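Local coordinates for protein chorismate synthase (Aquifex aeolicus, PDB 1Q1L) that catalyses the last step of chorismate biosynthesis, eliminating phosphate from 5-enolpyruvylshikimate-3-phosphate with the help of reduced FMN, at residues R45-G50 against R140-R145; Y297-N302 against G306-I311. All blocks are in the same frame, centred on the assembly; numbering follows the deposited sequence.

Contact 1: residues R45-G50 against R140-R145; sequences RRRQRG and RETAAR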
# COMPACT_ATOMS: atom_id res chain seq x y z
N ARG A 45 1.15 -2.99 31.11
CA ARG A 45 0.91 -2.60 32.50
C ARG A 45 0.93 -1.08 32.69
O ARG A 45 0.15 -0.54 33.47
CB ARG A 45 1.93 -3.26 33.43
CG ARG A 45 1.71 -4.76 33.61
CD ARG A 45 2.42 -5.28 34.86
NE ARG A 45 3.87 -5.15 34.78
CZ ARG A 45 4.67 -5.98 34.11
NH1 ARG A 45 4.16 -7.02 33.46
NH2 ARG A 45 5.98 -5.76 34.09
N ARG A 46 1.82 -0.40 31.97
CA ARG A 46 1.91 1.05 32.08
C ARG A 46 0.63 1.70 31.55
O ARG A 46 0.15 2.68 32.12
CB ARG A 46 3.12 1.58 31.30
CG ARG A 46 4.46 1.12 31.85
CD ARG A 46 5.61 1.65 30.99
NE ARG A 46 5.65 3.11 30.98
CZ ARG A 46 5.77 3.85 29.88
NH1 ARG A 46 5.85 3.26 28.69
NH2 ARG A 46 5.81 5.17 29.96
N ARG A 47 0.08 1.16 30.47
CA ARG A 47 -1.15 1.71 29.90
C ARG A 47 -2.32 1.52 30.87
O ARG A 47 -3.14 2.42 31.06
CB ARG A 47 -1.50 1.05 28.57
CG ARG A 47 -2.64 1.74 27.82
CD ARG A 47 -3.18 0.90 26.68
NE ARG A 47 -3.96 -0.22 27.18
CZ ARG A 47 -5.29 -0.23 27.30
NH1 ARG A 47 -6.00 0.82 26.94
NH2 ARG A 47 -5.90 -1.29 27.80
N GLN A 48 -2.40 0.33 31.48
CA GLN A 48 -3.48 0.04 32.42
C GLN A 48 -3.50 1.02 33.59
O GLN A 48 -4.57 1.51 33.96
CB GLN A 48 -3.35 -1.38 32.96
CG GLN A 48 -3.71 -2.46 31.97
CD GLN A 48 -3.77 -3.84 32.61
OE1 GLN A 48 -2.77 -4.34 33.13
NE2 GLN A 48 -4.95 -4.45 32.59
N ARG A 49 -2.34 1.29 34.16
CA ARG A 49 -2.24 2.21 35.29
C ARG A 49 -2.43 3.66 34.86
O ARG A 49 -2.28 4.58 35.67
CB ARG A 49 -0.88 2.06 35.98
CG ARG A 49 -0.56 0.65 36.44
CD ARG A 49 0.59 0.61 37.45
NE ARG A 49 1.76 -0.11 36.96
CZ ARG A 49 2.61 0.35 36.04
NH1 ARG A 49 2.41 1.55 35.50
NH2 ARG A 49 3.65 -0.38 35.66
N GLY A 50 -2.78 3.86 33.59
CA GLY A 50 -2.97 5.20 33.08
C GLY A 50 -4.39 5.74 33.18
O GLY A 50 -4.62 6.92 32.91
N ARG A 140 -9.99 0.33 24.16
CA ARG A 140 -9.55 -1.02 24.48
C ARG A 140 -8.55 -1.44 23.40
O ARG A 140 -7.58 -2.13 23.68
CB ARG A 140 -10.74 -1.98 24.46
CG ARG A 140 -10.76 -3.03 25.56
CD ARG A 140 -9.59 -4.01 25.50
NE ARG A 140 -8.59 -3.69 26.52
CZ ARG A 140 -7.85 -4.60 27.15
NH1 ARG A 140 -7.98 -5.89 26.88
NH2 ARG A 140 -6.96 -4.20 28.06
N GLU A 141 -8.82 -1.01 22.17
CA GLU A 141 -7.97 -1.33 21.02
C GLU A 141 -6.56 -0.79 21.16
O GLU A 141 -5.62 -1.38 20.61
CB GLU A 141 -8.61 -0.78 19.74
CG GLU A 141 -8.03 -1.32 18.42
CD GLU A 141 -6.75 -0.61 17.98
OE1 GLU A 141 -6.75 0.64 17.93
OE2 GLU A 141 -5.76 -1.30 17.66
N THR A 142 -6.38 0.31 21.90
CA THR A 142 -5.05 0.87 22.07
C THR A 142 -4.12 -0.12 22.76
O THR A 142 -2.91 -0.04 22.62
CB THR A 142 -5.06 2.22 22.87
OG1 THR A 142 -5.50 1.98 24.22
CG2 THR A 142 -5.99 3.23 22.22
N ALA A 143 -4.70 -1.07 23.50
CA ALA A 143 -3.88 -2.07 24.18
C ALA A 143 -3.10 -2.90 23.14
O ALA A 143 -1.95 -3.29 23.37
CB ALA A 143 -4.75 -2.98 25.03
N ALA A 144 -3.74 -3.19 22.01
CA ALA A 144 -3.08 -3.96 20.97
C ALA A 144 -2.01 -3.07 20.33
O ALA A 144 -0.95 -3.56 19.93
CB ALA A 144 -4.09 -4.40 19.91
N ARG A 145 -2.29 -1.77 20.24
CA ARG A 145 -1.32 -0.84 19.66
C ARG A 145 -0.08 -0.78 20.53
O ARG A 145 1.04 -0.68 20.02
CB ARG A 145 -1.91 0.56 19.55
CG ARG A 145 -3.10 0.72 18.64
CD ARG A 145 -3.25 2.20 18.31
NE ARG A 145 -4.57 2.56 17.82
CZ ARG A 145 -4.87 3.75 17.31
NH1 ARG A 145 -3.92 4.68 17.21
NH2 ARG A 145 -6.10 4.01 16.89
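R47, in the last turn of helix 37-48, lays its guanidinium over A143 near the start of helix 142-157. Its CB points toward residues 140-145, and CG stands anti to the backbone N (chi1 -171°), sending the chain straight across the gap until it bends at chi3. CD is the first atom to touch, 3.5 Å from T142 OG1. NE follows at 3.5 Å from A143 CA, and CZ at 3.6 Å from A143 CB, so the methyl of A143 lies against one face of the group. NH1 comes obliquely to within 3.0 Å of T142 OG1; that hydroxyl is hydrogen-bonded to A139 O, just before its own segment. NH2 lies 3.1 Å from R140 NH2, edge near edge with the planes 55° apart; both are donors, and R140 turns its charge to D62 in a salt bridge. With a leucine in its place the guanidinium face resting on A143 would probably be lost, leaving a gap beside the methyl and T142 OG1 without its positively charged neighbour, at the predicted NADP(+) site. Helix 356-379 borders both segments, its V362 packing on R47 and T142, and strand 21-27 backs residues 140-143 through L22.

Contact 2: residues Y297-N302 against G306-I311; sequences YFRHSN and GTEGGI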
# COMPACT_ATOMS: atom_id res chain seq x y z
N TYR A 297 27.37 17.57 12.60
CA TYR A 297 26.41 18.65 12.80
C TYR A 297 25.37 18.37 13.88
O TYR A 297 25.04 17.22 14.17
CB TYR A 297 25.70 18.95 11.48
CG TYR A 297 26.62 19.49 10.40
CD1 TYR A 297 27.02 20.83 10.41
CD2 TYR A 297 27.09 18.67 9.38
CE1 TYR A 297 27.88 21.33 9.43
CE2 TYR A 297 27.95 19.15 8.40
CZ TYR A 297 28.34 20.48 8.42
OH TYR A 297 29.19 20.96 7.45
N PHE A 298 24.86 19.44 14.47
CA PHE A 298 23.84 19.37 15.50
C PHE A 298 23.19 20.74 15.62
O PHE A 298 23.54 21.66 14.88
CB PHE A 298 24.42 18.93 16.85
CG PHE A 298 25.54 19.80 17.36
CD1 PHE A 298 26.83 19.68 16.84
CD2 PHE A 298 25.30 20.74 18.35
CE1 PHE A 298 27.86 20.48 17.32
CE2 PHE A 298 26.33 21.55 18.84
CZ PHE A 298 27.62 21.42 18.32
N ARG A 299 22.23 20.89 16.53
CA ARG A 299 21.55 22.17 16.71
C ARG A 299 21.71 22.66 18.15
O ARG A 299 21.88 21.85 19.06
CB ARG A 299 20.06 22.02 16.38
CG ARG A 299 19.77 21.42 14.99
CD ARG A 299 20.18 22.35 13.86
NE ARG A 299 19.82 21.81 12.55
CZ ARG A 299 20.36 20.72 12.01
NH1 ARG A 299 21.29 20.04 12.66
NH2 ARG A 299 19.97 20.31 10.81
N HIS A 300 21.64 23.97 18.35
CA HIS A 300 21.80 24.55 19.68
C HIS A 300 20.50 24.67 20.47
O HIS A 300 20.51 24.96 21.67
CB HIS A 300 22.50 25.91 19.58
CG HIS A 300 23.94 25.81 19.17
ND1 HIS A 300 24.89 25.20 19.96
CD2 HIS A 300 24.57 26.19 18.04
CE1 HIS A 300 26.05 25.20 19.32
NE2 HIS A 300 25.88 25.80 18.16
N SER A 301 19.38 24.45 19.78
CA SER A 301 18.06 24.48 20.41
C SER A 301 17.22 23.49 19.59
O SER A 301 17.67 23.01 18.55
CB SER A 301 17.45 25.88 20.37
OG SER A 301 17.37 26.36 19.04
N ASN A 302 16.01 23.19 20.05
CA ASN A 302 15.18 22.23 19.33
C ASN A 302 13.70 22.60 19.27
O ASN A 302 12.83 21.82 19.66
CB ASN A 302 15.36 20.84 19.97
CG ASN A 302 14.81 19.72 19.10
OD1 ASN A 302 14.78 19.83 17.87
ND2 ASN A 302 14.39 18.64 19.74
N GLY A 306 13.04 18.07 16.43
CA GLY A 306 13.81 17.02 15.78
C GLY A 306 13.59 16.74 14.30
O GLY A 306 14.16 15.78 13.78
N THR A 307 12.77 17.54 13.62
CA THR A 307 12.53 17.33 12.20
C THR A 307 12.65 18.65 11.42
O THR A 307 12.23 19.70 11.90
CB THR A 307 11.13 16.72 11.92
OG1 THR A 307 10.17 17.76 11.75
CG2 THR A 307 10.69 15.83 13.10
N GLU A 308 13.22 18.57 10.23
CA GLU A 308 13.40 19.72 9.35
C GLU A 308 13.07 19.31 7.92
O GLU A 308 13.70 18.41 7.37
CB GLU A 308 14.86 20.20 9.36
CG GLU A 308 15.34 20.84 10.65
CD GLU A 308 16.83 21.17 10.60
OE1 GLU A 308 17.35 21.74 11.58
OE2 GLU A 308 17.47 20.83 9.58
N GLY A 309 12.08 19.96 7.33
CA GLY A 309 11.70 19.66 5.96
C GLY A 309 11.31 18.22 5.66
O GLY A 309 11.62 17.70 4.60
N GLY A 310 10.62 17.59 6.60
CA GLY A 310 10.18 16.22 6.40
C GLY A 310 11.18 15.14 6.79
O GLY A 310 10.86 13.96 6.73
N ILE A 311 12.37 15.55 7.22
CA ILE A 311 13.40 14.60 7.61
C ILE A 311 13.84 14.83 9.06
O ILE A 311 13.82 15.97 9.54
CB ILE A 311 14.63 14.75 6.68
CG1 ILE A 311 14.21 14.59 5.22
CG2 ILE A 311 15.67 13.71 7.03
CD1 ILE A 311 15.30 14.95 4.22
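R299 NH2 gives E308 OE2 a hydrogen bond of 2.8 Å with an N-H...O angle of 147°, the sounder half of a two-point salt bridge. The other half, R299 NE to E308 OE1, is shorter at 2.7 Å but bent, and counts as weak. Guanidinium and carboxylate meet along the NE-NH2 edge, yet their planes are twisted 58° apart; NH2 reaches OE2 from its syn side, well out of the carboxylate plane. The two side chains approach from opposite directions. E308 runs extended beyond CG, whereas R299 bends at chi2 (-68°), which brings CD to 3.7 Å from E308 OE1 and turns the NE edge to the acid. The backbone of E308 is fixed by the type I' turn of the short 307-308/311-312 hairpin, where E308 N is bonded to I311 O at 2.8 Å. A second link lies at the mouth of the loop: G306 N donates to N302 OD1 at 2.9 Å, slightly tilted from the carbonyl plane. The amide of N302 is held at its other end too, ND2 donating to P316 O and F184 O. G306 takes up a left-handed backbone conformation that leaves no room for a side chain next to the carbonyl before it. S120 of a neighbouring subunit packs on both R299 and E308, placing the ion pair beside the subunit interface. The chemistry is thus polar throughout: opposite charges probably neutralise each other in a largely buried place, and an asparagine amide ties together the two ends of a connection only three residues long.

Both contacts are buried, but they lie on opposite sides of the chain's centre, their own centres 31 Å apart, and share no helix or strand. Contact 1 is the more central, about 12 Å from the middle of the chain against about 19 Å for contact 2. It brings together helices distant in sequence and carries an arginine predicted to bind NADP(+), and its two guanidinium groups meet beside the A143 methyl. Contact 2 is local, folding one excursion of the chain back on itself away from the annotated sites, and pairs unlike charges where a neighbouring subunit comes up. Two arginines, one of them a predicted site residue, thus mark the first, charge pairing at an oligomer interface the second.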